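Local coordinates for protein amidohydrolase (Xanthomonas campestris pv. campestris, PDB 4DZH) that probably deaminates adenosine-type nucleosides such as 5'-methylthioadenosine, as a zinc-binding TIM-barrel enzyme of the amidohydrolase family, at residues A[70-75]-A[382-387]; A[110-115]-A[139-144]; A[128-133]-A[419-424]; A[162-167]-A[175-180]. All blocks are in the same frame, centred on the assembly; numbering follows the deposited sequence.

From the N terminus, segment 70-75 opens contact 1, whose partner comes some 300 residues later. Segment 110-115 follows; contact 2 closes first, at 139-144, after 128-133 has opened contact 3, so 2 and 3 cross. Contact 4, a local closure of 162-167 on 175-180, comes next, touching contact 2 through Val162. Both 2 and 4 lie within the span of contact 1, which closes at 382-387, and 4 also within that of contact 3. Contact 3 closes last, at 419-424, and crosses contact 1, where Leu75 N meets Gly132 O. Contacts 1 and 3 tie returning C-terminal strands to the barrel's first elements; 2 and 4 join loops and helices across the chain's centre from contact 1.

Contact 1 of 4, residues A[70-75]-A[382-387]; sequences ALMPGL and VCVDLS
Ala70 O is held twice by the facing strand: Val384 N donates to Ala70 O at 2.8 Å, and Cys383 CA adds a CA-H...O contact to Ala70 O at 3.2 Å. Val382 O receives the same treatment, with Met72 N at 2.9 Å and the CA-H of Leu71 beside it. Returning bonds from Ala70 N to Val384 O and from Val382 N to Met72 O make Ala70-Val384 and Met72-Val382 hydrogen-bonded antiparallel pairs, with the non-hydrogen-bonded pair Leu71-Cys383 between them. The strand axes are 144° apart in direction, a marked twist. As in many amidohydrolases, where N- and C-terminal segments build a small beta domain beside the barrel, strand 381-385, arriving after the barrel, pairs with strand 69-80 just as the chain enters it; the far end of 69-80 carries the zinc ligand His79. On one face sit Ala70, Met72, Val382 and Val384. Met72 CG stands between its backbone N and carbonyl carbon (chi1 67°), and the extended, flexible thioether then reaches diagonally along the face until Met72 CE lies 4.1 Å from Val384 CG2; Phe327 of helix 326-341 packs on both side chains. The short Ala70 side chain lets Leu386 come close, Ala70 CB to Leu386 CD1 3.8 Å. On the other face Leu71 CD1 touches Cys383 SG at 3.7 Å, the thiol serving as an apolar neighbour. Beyond the bridges, Gly74 brings its bare CA to 3.7 Å from Val382 CG2. Asp385 OD1, in an Asx turn, accepts from both Ser387 OG and Ser387 N.

Contact 2 of 4, residues A[110-115]-A[139-144]; sequences AVIGPE and NYFFAD
Beside the zinc site, the turn joining helices 96-111 and 114-130 pushes Ile112, Gly113 and Pro114 against Tyr140, Phe141 and Phe142, in the loop that leaves strand 133-139. Ile112 suits this place because its two branches serve different rings. With CG1 anti to the carbonyl carbon (chi1 -77°), the longer arm carries Ile112 CD1 to 3.4 Å from Phe141 CD2 and 3.2 Å from Tyr140 OH, while Ile112 CG2 settles 3.5 Å from Phe142 CE1. The Phe141 ring stands steeply to that of Tyr140, its CD2 over the centre of one tyrosine face. Gly113, the N-cap of helix 114-130, passes over one face of Phe142; lacking a side chain, it lets its backbone come down on the ring, Gly113 CA making a CH-pi contact 4.0 Å from the Phe142 centroid. First-turn Pro114 continues the cover, its CD 3.7 Å from Phe142 CE2. Zinc ligand His81, near Tyr140, bonds through ND1 to Asn139 O. No hydrogen bond crosses between the segments, where orientation rests on aliphatic groups fitting against rings; the tyrosine hydroxyl bonds to Glu108 of helix 96-111, just before the turn, adding a polar tie to that helix.

Contact 3 of 4, residues A[128-133]-A[419-424]; sequences MLRGGT and PKLVQR
Leu129 and Lys420 form part of the closely packed side of this contact: Leu129 CD2 lies 3.8 Å from Lys420 CB, and Leu421 CD2 rests 3.9 Å from Leu129 O. Leu421 also lays its CD1 4.0 Å from Arg130 CG, so the arginine lends its aliphatic stem to the apolar layer, as lysine does before its chain bends away and NZ bonds to His153 O. Helix 114-130 ends here in a Schellman motif: Met128 O accepts from both Gly131 N and Thr133 N, and glycine suits the C-prime position, Gly132, because positive phi comes easily to it. Lys420 and Leu421 jointly face Val413 in a classic beta bulge. The other side is polar, partly open to solvent, and bridged by a water. In the modelled conformer, one of two, Arg424 NH1 donates at 2.8 Å to Arg130 O, in both the carbonyl and guanidinium planes. Bends at chi2 and chi3 fold the Arg424 chain back to reach it, and Val410 O takes a second bond from NH1. Above the Arg130 guanidinium, Arg424 NH2 stands 4.3 Å from Arg130 NH2; a salt bridge from Arg130 NE to Glu390 of the second subunit probably eases these like charges. The water accepts from Arg130 NH1 and donates to Arg424 O.

Contact 4 of 4, residues A[162-167]-A[175-180]; sequences VIIDFP and DEYFAR
Two aromatic rings of helix 174-188 receive the end of strand 156-163. Over one face of Phe178 lies the methyl Ile163 CD1, 3.7 Å from the centroid of the Phe178 ring and 12° off its normal, a CH-pi contact; over one face of Tyr177 lies Ile164 N, and at the tyrosine's edge, near its plane, sits Phe166 O. The pairing belongs to a beta-alpha-beta unit of the TIM barrel, in which strand 156-163 leads through this helix to strand 194-200. Ile163 reaches its ring because its arm bends at chi2 (-64°), turning CD1 over the face. A beta-branched isoleucine thus sets two methyls against the ring, CD1 over its centre and CG2 near CZ and CE2. Ile164 CG2 comes to the hydroxyl end of Tyr177, on the same side of the ring as Ile164 N, 3.5 Å from Tyr177 CZ. Tyrosine suits its place by joining an apolar ring to a hydroxyl that crosses to the loop: Tyr177 OH donates to Phe166 O at 2.6 Å, nearly along the carbonyl axis (161°), and also bonds with Thr168 OG1. Buried Ile164 N has no partner in the model. A water donates both to Val162 O at 2.8 Å and to Tyr177 O at 2.9 Å.

Contact 1 of 4, residues A[70-75]-A[382-387]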
loop_
_atom_site.group_PDB
_atom_site.type_symbol
_atom_site.label_atom_id
_atom_site.label_comp_id
_atom_site.label_asym_id
_atom_site.label_seq_id
_atom_site.Cartn_x
_atom_site.Cartn_y
_atom_site.Cartn_z
ATOM N N ALA A 70 14.675 -13.019 3.459
ATOM C CA ALA A 70 15.611 -11.919 3.725
ATOM C C ALA A 70 15.583 -11.645 5.215
ATOM O O ALA A 70 14.524 -11.616 5.835
ATOM C CB ALA A 70 15.185 -10.672 2.989
ATOM N N LEU A 71 16.757 -11.451 5.815
ATOM C CA LEU A 71 16.858 -11.019 7.206
ATOM C C LEU A 71 17.324 -9.563 7.208
ATOM O O LEU A 71 18.320 -9.224 6.564
ATOM C CB LEU A 71 17.854 -11.924 7.969
ATOM C CG LEU A 71 18.040 -11.671 9.474
ATOM C CD1 LEU A 71 16.814 -11.891 10.326
ATOM C CD2 LEU A 71 19.167 -12.588 9.987
ATOM N N MET A 72 16.562 -8.700 7.870
ATOM C CA MET A 72 16.856 -7.262 7.928
ATOM C C MET A 72 16.582 -6.764 9.364
ATOM O O MET A 72 15.972 -7.479 10.181
ATOM C CB MET A 72 15.957 -6.520 6.933
ATOM C CG MET A 72 14.508 -6.567 7.301
ATOM S SD MET A 72 13.504 -5.794 6.023
ATOM C CE MET A 72 12.023 -5.529 6.994
ATOM N N PRO A 73 17.041 -5.534 9.696
ATOM C CA PRO A 73 16.692 -4.950 11.006
ATOM C C PRO A 73 15.193 -4.709 11.080
ATOM O O PRO A 73 14.566 -4.494 10.032
ATOM C CB PRO A 73 17.405 -3.594 10.990
ATOM C CG PRO A 73 18.507 -3.706 9.929
ATOM C CD PRO A 73 17.842 -4.600 8.874
ATOM N N GLY A 74 14.661 -4.747 12.307
ATOM C CA GLY A 74 13.262 -4.385 12.478
ATOM C C GLY A 74 12.994 -2.997 11.939
ATOM O O GLY A 74 13.822 -2.087 11.976
ATOM N N LEU A 75 11.820 -2.816 11.379
ATOM C CA LEU A 75 11.390 -1.496 10.973
ATOM C C LEU A 75 11.094 -0.629 12.178
ATOM O O LEU A 75 10.586 -1.072 13.223
ATOM C CB LEU A 75 10.158 -1.610 10.098
ATOM C CG LEU A 75 10.366 -2.477 8.843
ATOM C CD1 LEU A 75 9.081 -2.584 8.027
ATOM C CD2 LEU A 75 11.592 -2.054 7.957
ATOM N N VAL A 382 14.226 -9.095 11.575
ATOM C CA VAL A 382 13.014 -9.582 10.901
ATOM C C VAL A 382 13.388 -10.471 9.707
ATOM O O VAL A 382 14.254 -10.107 8.892
ATOM C CB VAL A 382 12.172 -8.372 10.434
ATOM C CG1 VAL A 382 10.957 -8.889 9.597
ATOM C CG2 VAL A 382 11.668 -7.610 11.644
ATOM N N CYS A 383 12.682 -11.602 9.594
ATOM C CA CYS A 383 12.760 -12.488 8.420
ATOM C C CYS A 383 11.539 -12.197 7.557
ATOM O O CYS A 383 10.418 -12.271 8.060
ATOM C CB CYS A 383 12.729 -13.960 8.836
ATOM S SG CYS A 383 14.360 -14.546 9.377
ATOM N N VAL A 384 11.786 -11.897 6.293
ATOM C CA VAL A 384 10.697 -11.678 5.314
ATOM C C VAL A 384 10.789 -12.839 4.330
ATOM O O VAL A 384 11.794 -12.947 3.632
ATOM C CB VAL A 384 10.879 -10.322 4.573
ATOM C CG1 VAL A 384 9.665 -10.065 3.680
ATOM C CG2 VAL A 384 10.963 -9.212 5.576
ATOM N N ASP A 385 9.738 -13.663 4.254
ATOM C CA ASP A 385 9.682 -14.735 3.235
ATOM C C ASP A 385 9.664 -14.100 1.863
ATOM O O ASP A 385 8.780 -13.289 1.607
ATOM C CB ASP A 385 8.420 -15.561 3.426
ATOM C CG ASP A 385 8.267 -16.632 2.366
ATOM O OD1 ASP A 385 9.308 -17.201 1.952
ATOM O OD2 ASP A 385 7.114 -16.866 1.931
ATOM N N LEU A 386 10.627 -14.403 0.993
ATOM C CA LEU A 386 10.662 -13.877 -0.378
ATOM C C LEU A 386 10.298 -14.966 -1.432
ATOM O O LEU A 386 10.261 -14.691 -2.652
ATOM C CB LEU A 386 11.956 -13.157 -0.703
ATOM C CG LEU A 386 12.189 -11.863 0.076
ATOM C CD1 LEU A 386 13.539 -11.307 -0.352
ATOM C CD2 LEU A 386 11.072 -10.813 -0.160
ATOM N N SER A 387 10.030 -16.173 -0.951
ATOM C CA SER A 387 9.733 -17.283 -1.848
ATOM C C SER A 387 8.269 -17.244 -2.286
ATOM O O SER A 387 7.878 -17.984 -3.205
ATOM C CB SER A 387 10.063 -18.603 -1.154
ATOM O OG SER A 387 9.091 -18.919 -0.163
#

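Contact 2 of 4, residues A[110-115]-A[139-144]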
loop_
_atom_site.group_PDB
_atom_site.type_symbol
_atom_site.label_atom_id
_atom_site.label_comp_id
_atom_site.label_asym_id
_atom_site.label_seq_id
_atom_site.Cartn_x
_atom_site.Cartn_y
_atom_site.Cartn_z
ATOM N N ALA A 110 -14.220 10.890 25.663
ATOM C CA ALA A 110 -15.126 9.952 26.291
ATOM C C ALA A 110 -14.419 8.685 26.747
ATOM O O ALA A 110 -14.842 8.057 27.704
ATOM C CB ALA A 110 -16.271 9.615 25.345
ATOM N N VAL A 111 -13.338 8.307 26.067
ATOM C CA VAL A 111 -12.725 6.991 26.296
ATOM C C VAL A 111 -11.303 7.005 26.839
ATOM O O VAL A 111 -10.845 5.980 27.353
ATOM C CB VAL A 111 -12.708 6.104 25.006
ATOM C CG1 VAL A 111 -14.110 5.923 24.436
ATOM C CG2 VAL A 111 -11.724 6.667 23.943
ATOM N N ILE A 112 -10.581 8.116 26.720
ATOM C CA ILE A 112 -9.180 8.115 27.154
ATOM C C ILE A 112 -9.041 7.828 28.666
ATOM O O ILE A 112 -9.744 8.396 29.503
ATOM C CB ILE A 112 -8.394 9.399 26.737
ATOM C CG1 ILE A 112 -8.005 9.348 25.255
ATOM C CG2 ILE A 112 -7.089 9.503 27.478
ATOM C CD1 ILE A 112 -7.110 10.530 24.810
ATOM N N GLY A 113 -8.133 6.913 28.980
ATOM C CA GLY A 113 -7.825 6.555 30.363
ATOM C C GLY A 113 -6.845 5.396 30.307
ATOM O O GLY A 113 -6.451 4.941 29.215
ATOM N N PRO A 114 -6.452 4.872 31.474
ATOM C CA PRO A 114 -5.412 3.837 31.404
ATOM C C PRO A 114 -5.806 2.549 30.695
ATOM O O PRO A 114 -4.962 1.929 30.047
ATOM C CB PRO A 114 -5.108 3.529 32.885
ATOM C CG PRO A 114 -5.619 4.664 33.625
ATOM C CD PRO A 114 -6.729 5.307 32.850
ATOM N N GLU A 115 -7.068 2.132 30.805
ATOM C CA GLU A 115 -7.493 0.888 30.168
ATOM C C GLU A 115 -7.468 1.031 28.654
ATOM O O GLU A 115 -6.977 0.152 27.942
ATOM C CB GLU A 115 -8.899 0.478 30.621
ATOM C CG GLU A 115 -8.982 0.121 32.091
ATOM C CD GLU A 115 -8.283 -1.182 32.416
ATOM O OE1 GLU A 115 -8.465 -2.176 31.671
ATOM O OE2 GLU A 115 -7.552 -1.210 33.435
ATOM N N ASN A 139 3.504 8.734 20.839
ATOM C CA ASN A 139 3.112 10.088 21.216
ATOM C C ASN A 139 1.653 10.040 21.685
ATOM O O ASN A 139 0.736 10.150 20.872
ATOM C CB ASN A 139 3.292 10.954 19.951
ATOM C CG ASN A 139 3.058 12.425 20.180
ATOM O OD1 ASN A 139 2.375 12.823 21.093
ATOM N ND2 ASN A 139 3.606 13.257 19.274
ATOM N N TYR A 140 1.425 9.798 22.982
ATOM C CA TYR A 140 0.048 9.702 23.475
ATOM C C TYR A 140 -0.057 9.990 24.983
ATOM O O TYR A 140 0.961 9.980 25.725
ATOM C CB TYR A 140 -0.613 8.355 23.173
ATOM C CG TYR A 140 -2.127 8.478 22.906
ATOM C CD1 TYR A 140 -2.607 9.092 21.734
ATOM C CD2 TYR A 140 -3.068 8.014 23.843
ATOM C CE1 TYR A 140 -3.945 9.202 21.502
ATOM C CE2 TYR A 140 -4.416 8.142 23.617
ATOM C CZ TYR A 140 -4.854 8.726 22.444
ATOM O OH TYR A 140 -6.212 8.845 22.194
ATOM N N PHE A 141 -1.300 10.278 25.406
ATOM C CA PHE A 141 -1.636 10.453 26.811
ATOM C C PHE A 141 -1.384 9.147 27.525
ATOM O O PHE A 141 -1.380 8.091 26.921
ATOM C CB PHE A 141 -3.105 10.875 26.931
ATOM C CG PHE A 141 -3.427 12.154 26.185
ATOM C CD1 PHE A 141 -3.112 13.388 26.735
ATOM C CD2 PHE A 141 -4.050 12.105 24.953
ATOM C CE1 PHE A 141 -3.390 14.570 26.067
ATOM C CE2 PHE A 141 -4.344 13.279 24.268
ATOM C CZ PHE A 141 -4.007 14.510 24.839
ATOM N N PHE A 142 -1.196 9.230 28.845
ATOM C CA PHE A 142 -0.945 8.012 29.631
ATOM C C PHE A 142 0.303 7.271 29.162
ATOM O O PHE A 142 0.316 6.041 29.089
ATOM C CB PHE A 142 -2.190 7.109 29.744
ATOM C CG PHE A 142 -3.330 7.769 30.474
ATOM C CD1 PHE A 142 -4.218 8.615 29.795
ATOM C CD2 PHE A 142 -3.470 7.610 31.842
ATOM C CE1 PHE A 142 -5.233 9.252 30.472
ATOM C CE2 PHE A 142 -4.486 8.246 32.524
ATOM C CZ PHE A 142 -5.372 9.064 31.842
ATOM N N ALA A 143 1.351 8.063 28.920
ATOM C CA ALA A 143 2.656 7.526 28.540
ATOM C C ALA A 143 3.185 6.561 29.583
ATOM O O ALA A 143 3.914 5.636 29.219
ATOM C CB ALA A 143 3.662 8.669 28.314
ATOM N N ASP A 144 2.801 6.750 30.860
ATOM C CA ASP A 144 3.253 5.838 31.918
ATOM C C ASP A 144 2.764 4.417 31.650
ATOM O O ASP A 144 3.517 3.435 31.731
ATOM C CB ASP A 144 2.838 6.329 33.314
ATOM C CG ASP A 144 1.324 6.519 33.483
ATOM O OD1 ASP A 144 0.579 6.660 32.486
ATOM O OD2 ASP A 144 0.865 6.539 34.658
#

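Contact 3 of 4, residues A[128-133]-A[419-424]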
loop_
_atom_site.group_PDB
_atom_site.type_symbol
_atom_site.label_atom_id
_atom_site.label_comp_id
_atom_site.label_asym_id
_atom_site.label_seq_id
_atom_site.Cartn_x
_atom_site.Cartn_y
_atom_site.Cartn_z
ATOM N N MET A 128 2.037 -4.483 14.913
ATOM C CA MET A 128 3.385 -4.060 14.534
ATOM C C MET A 128 4.275 -5.265 14.368
ATOM O O MET A 128 4.923 -5.398 13.354
ATOM C CB MET A 128 3.969 -3.069 15.523
ATOM C CG MET A 128 3.257 -1.728 15.432
ATOM S SD MET A 128 4.055 -0.467 16.463
ATOM C CE MET A 128 3.781 -1.169 18.120
ATOM N N LEU A 129 4.221 -6.187 15.324
ATOM C CA LEU A 129 5.077 -7.391 15.244
ATOM C C LEU A 129 4.752 -8.231 14.006
ATOM O O LEU A 129 5.638 -8.684 13.294
ATOM C CB LEU A 129 4.965 -8.275 16.492
ATOM C CG LEU A 129 5.522 -7.624 17.752
ATOM C CD1 LEU A 129 5.123 -8.386 19.015
ATOM C CD2 LEU A 129 7.059 -7.504 17.627
ATOM N N ARG A 130 3.458 -8.363 13.715
ATOM C CA ARG A 130 3.013 -9.198 12.590
ATOM C C ARG A 130 3.483 -8.606 11.243
ATOM O O ARG A 130 3.597 -9.307 10.224
ATOM C CB ARG A 130 1.500 -9.399 12.648
ATOM C CG ARG A 130 1.078 -10.499 13.681
ATOM C CD ARG A 130 -0.347 -10.355 14.129
ATOM N NE ARG A 130 -1.313 -10.432 13.028
ATOM C CZ ARG A 130 -1.956 -11.534 12.647
ATOM N NH1 ARG A 130 -1.730 -12.713 13.235
ATOM N NH2 ARG A 130 -2.851 -11.448 11.663
ATOM N N GLY A 131 3.812 -7.298 11.278
ATOM C CA GLY A 131 4.270 -6.593 10.109
ATOM C C GLY A 131 5.716 -6.191 10.134
ATOM O O GLY A 131 6.132 -5.330 9.357
ATOM N N GLY A 132 6.473 -6.772 11.065
ATOM C CA GLY A 132 7.918 -6.545 11.089
ATOM C C GLY A 132 8.378 -5.197 11.633
ATOM O O GLY A 132 9.555 -4.831 11.408
ATOM N N THR A 133 7.523 -4.508 12.381
ATOM C CA THR A 133 7.956 -3.284 13.087
ATOM C C THR A 133 8.350 -3.675 14.499
ATOM O O THR A 133 7.586 -4.395 15.212
ATOM C CB THR A 133 6.824 -2.258 13.136
ATOM O OG1 THR A 133 6.580 -1.769 11.815
ATOM C CG2 THR A 133 7.191 -1.027 14.049
ATOM N N PRO A 419 12.496 -14.054 20.780
ATOM C CA PRO A 419 11.478 -14.303 19.736
ATOM C C PRO A 419 10.147 -13.682 20.094
ATOM O O PRO A 419 9.631 -13.947 21.191
ATOM C CB PRO A 419 11.310 -15.832 19.737
ATOM C CG PRO A 419 12.479 -16.371 20.509
ATOM C CD PRO A 419 12.969 -15.288 21.444
ATOM N N LYS A 420 9.589 -12.880 19.171
ATOM C CA LYS A 420 8.299 -12.234 19.375
ATOM C C LYS A 420 7.270 -12.798 18.444
ATOM O O LYS A 420 6.076 -12.832 18.785
ATOM C CB LYS A 420 8.394 -10.737 19.050
ATOM C CG LYS A 420 9.611 -10.071 19.685
ATOM C CD LYS A 420 9.637 -10.341 21.127
ATOM C CE LYS A 420 8.368 -9.945 21.829
ATOM N NZ LYS A 420 8.500 -10.224 23.292
ATOM N N LEU A 421 7.717 -13.167 17.253
ATOM C CA LEU A 421 6.835 -13.743 16.221
ATOM C C LEU A 421 7.625 -14.912 15.723
ATOM O O LEU A 421 8.790 -14.760 15.314
ATOM C CB LEU A 421 6.560 -12.735 15.067
ATOM C CG LEU A 421 5.498 -13.235 14.047
ATOM C CD1 LEU A 421 4.111 -13.002 14.633
ATOM C CD2 LEU A 421 5.708 -12.561 12.707
ATOM N N VAL A 422 7.000 -16.097 15.754
ATOM C CA VAL A 422 7.652 -17.330 15.330
ATOM C C VAL A 422 6.730 -18.031 14.340
ATOM O O VAL A 422 5.659 -18.501 14.755
ATOM C CB VAL A 422 7.880 -18.236 16.536
ATOM C CG1 VAL A 422 8.306 -19.656 16.090
ATOM C CG2 VAL A 422 8.923 -17.600 17.524
ATOM N N GLN A 423 7.148 -18.122 13.081
ATOM C CA GLN A 423 6.332 -18.658 11.987
ATOM C C GLN A 423 4.930 -18.057 12.022
ATOM O O GLN A 423 3.912 -18.795 12.070
ATOM C CB GLN A 423 6.290 -20.211 12.028
ATOM C CG GLN A 423 7.664 -20.873 11.714
ATOM C CD GLN A 423 7.794 -22.324 12.242
ATOM O OE1 GLN A 423 7.054 -22.748 13.150
ATOM N NE2 GLN A 423 8.749 -23.081 11.675
ATOM N N ARG A 424 4.883 -16.721 12.010
ATOM C CA ARG A 424 3.655 -15.920 12.038
ATOM C C ARG A 424 2.863 -16.025 13.324
ATOM O O ARG A 424 1.786 -15.422 13.423
ATOM C CB ARG A 424 2.736 -16.279 10.865
ATOM C CG ARG A 424 3.360 -16.097 9.501
ATOM C CD ARG A 424 3.336 -14.634 9.030
ATOM N NE ARG A 424 2.029 -13.972 9.042
ATOM C CZ ARG A 424 1.901 -12.663 9.262
ATOM N NH1 ARG A 424 2.998 -11.929 9.465
ATOM N NH2 ARG A 424 0.697 -12.091 9.274
HETATM O O HOH W 1 0.171 -13.748 14.806
#

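Contact 4 of 4, residues A[162-167]-A[175-180]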
loop_
_atom_site.group_PDB
_atom_site.type_symbol
_atom_site.label_atom_id
_atom_site.label_comp_id
_atom_site.label_asym_id
_atom_site.label_seq_id
_atom_site.Cartn_x
_atom_site.Cartn_y
_atom_site.Cartn_z
ATOM N N VAL A 162 3.365 13.837 26.666
ATOM C CA VAL A 162 2.628 14.934 26.031
ATOM C C VAL A 162 2.682 16.236 26.843
ATOM O O VAL A 162 2.455 16.223 28.073
ATOM C CB VAL A 162 1.122 14.552 25.818
ATOM C CG1 VAL A 162 0.335 15.729 25.252
ATOM C CG2 VAL A 162 0.964 13.338 24.914
ATOM N N ILE A 163 2.965 17.345 26.155
ATOM C CA ILE A 163 2.835 18.658 26.759
ATOM C C ILE A 163 1.839 19.456 25.895
ATOM O O ILE A 163 2.018 19.557 24.674
ATOM C CB ILE A 163 4.180 19.416 26.759
ATOM C CG1 ILE A 163 5.256 18.631 27.507
ATOM C CG2 ILE A 163 3.998 20.853 27.288
ATOM C CD1 ILE A 163 4.949 18.442 29.036
ATOM N N ILE A 164 0.800 20.035 26.502
ATOM C CA ILE A 164 -0.199 20.781 25.733
ATOM C C ILE A 164 -0.832 21.802 26.687
ATOM O O ILE A 164 -0.828 21.608 27.913
ATOM C CB ILE A 164 -1.224 19.786 25.071
ATOM C CG1 ILE A 164 -2.098 20.485 24.030
ATOM C CG2 ILE A 164 -2.069 19.039 26.096
ATOM C CD1 ILE A 164 -2.942 19.518 23.237
ATOM N N ASP A 165 -1.350 22.894 26.135
ATOM C CA ASP A 165 -1.857 23.976 26.992
ATOM C C ASP A 165 -3.222 23.656 27.588
ATOM O O ASP A 165 -3.717 24.436 28.391
ATOM C CB ASP A 165 -2.087 25.261 26.189
ATOM C CG ASP A 165 -0.816 25.928 25.704
ATOM O OD1 ASP A 165 0.308 25.566 26.114
ATOM O OD2 ASP A 165 -0.971 26.884 24.906
ATOM N N PHE A 166 -3.863 22.578 27.153
ATOM C CA PHE A 166 -5.263 22.313 27.513
ATOM C C PHE A 166 -5.422 21.114 28.445
ATOM O O PHE A 166 -4.656 20.146 28.376
ATOM C CB PHE A 166 -6.102 22.075 26.252
ATOM C CG PHE A 166 -5.860 23.078 25.170
ATOM C CD1 PHE A 166 -6.133 24.427 25.386
ATOM C CD2 PHE A 166 -5.371 22.683 23.941
ATOM C CE1 PHE A 166 -5.916 25.365 24.387
ATOM C CE2 PHE A 166 -5.151 23.608 22.935
ATOM C CZ PHE A 166 -5.421 24.954 23.165
ATOM N N PRO A 167 -6.403 21.173 29.352
ATOM C CA PRO A 167 -6.571 20.072 30.305
ATOM C C PRO A 167 -7.191 18.851 29.665
ATOM O O PRO A 167 -8.016 18.951 28.734
ATOM C CB PRO A 167 -7.512 20.668 31.376
ATOM C CG PRO A 167 -8.263 21.718 30.627
ATOM C CD PRO A 167 -7.285 22.317 29.662
ATOM N N ASP A 175 1.823 22.471 35.272
ATOM C CA ASP A 175 2.629 21.783 36.273
ATOM C C ASP A 175 2.403 20.287 36.256
ATOM O O ASP A 175 3.363 19.528 36.404
ATOM C CB ASP A 175 2.393 22.368 37.667
ATOM C CG ASP A 175 3.030 23.724 37.823
ATOM O OD1 ASP A 175 3.744 24.135 36.887
ATOM O OD2 ASP A 175 2.849 24.378 38.883
ATOM N N GLU A 176 1.146 19.858 36.074
ATOM C CA GLU A 176 0.864 18.430 36.070
ATOM C C GLU A 176 1.465 17.767 34.823
ATOM O O GLU A 176 2.037 16.698 34.948
ATOM C CB GLU A 176 -0.623 18.116 36.219
ATOM C CG GLU A 176 -0.939 16.647 36.495
ATOM C CD GLU A 176 -2.411 16.411 36.753
ATOM O OE1 GLU A 176 -3.152 17.422 36.895
ATOM O OE2 GLU A 176 -2.826 15.222 36.804
ATOM N N TYR A 177 1.386 18.404 33.658
ATOM C CA TYR A 177 1.948 17.775 32.462
ATOM C C TYR A 177 3.449 17.586 32.651
ATOM O O TYR A 177 4.010 16.525 32.329
ATOM C CB TYR A 177 1.692 18.617 31.192
ATOM C CG TYR A 177 0.294 18.418 30.586
ATOM C CD1 TYR A 177 -0.023 17.273 29.848
ATOM C CD2 TYR A 177 -0.701 19.411 30.728
ATOM C CE1 TYR A 177 -1.307 17.094 29.311
ATOM C CE2 TYR A 177 -1.976 19.241 30.172
ATOM C CZ TYR A 177 -2.271 18.094 29.463
ATOM O OH TYR A 177 -3.531 17.903 28.902
ATOM N N PHE A 178 4.113 18.606 33.167
ATOM C CA PHE A 178 5.547 18.483 33.366
ATOM C C PHE A 178 5.907 17.531 34.530
ATOM O O PHE A 178 6.938 16.868 34.455
ATOM C CB PHE A 178 6.210 19.864 33.494
ATOM C CG PHE A 178 6.304 20.606 32.167
ATOM C CD1 PHE A 178 7.328 20.324 31.265
ATOM C CD2 PHE A 178 5.356 21.576 31.821
ATOM C CE1 PHE A 178 7.415 20.998 30.046
ATOM C CE2 PHE A 178 5.445 22.284 30.603
ATOM C CZ PHE A 178 6.473 22.006 29.722
ATOM N N ALA A 179 5.054 17.430 35.557
ATOM C CA ALA A 179 5.320 16.513 36.684
ATOM C C ALA A 179 5.253 15.080 36.146
ATOM O O ALA A 179 6.168 14.284 36.390
ATOM C CB ALA A 179 4.305 16.710 37.794
ATOM N N ARG A 180 4.184 14.761 35.408
ATOM C CA ARG A 180 4.138 13.461 34.705
ATOM C C ARG A 180 5.354 13.190 33.811
ATOM O O ARG A 180 5.862 12.050 33.802
ATOM C CB ARG A 180 2.878 13.266 33.853
ATOM C CG ARG A 180 1.561 13.590 34.512
ATOM C CD ARG A 180 1.070 12.511 35.398
ATOM N NE ARG A 180 -0.354 12.325 35.174
ATOM C CZ ARG A 180 -1.020 11.216 35.489
ATOM N NH1 ARG A 180 -0.377 10.198 36.066
ATOM N NH2 ARG A 180 -2.333 11.128 35.235
HETATM O O HOH W 2 3.084 14.651 30.282
#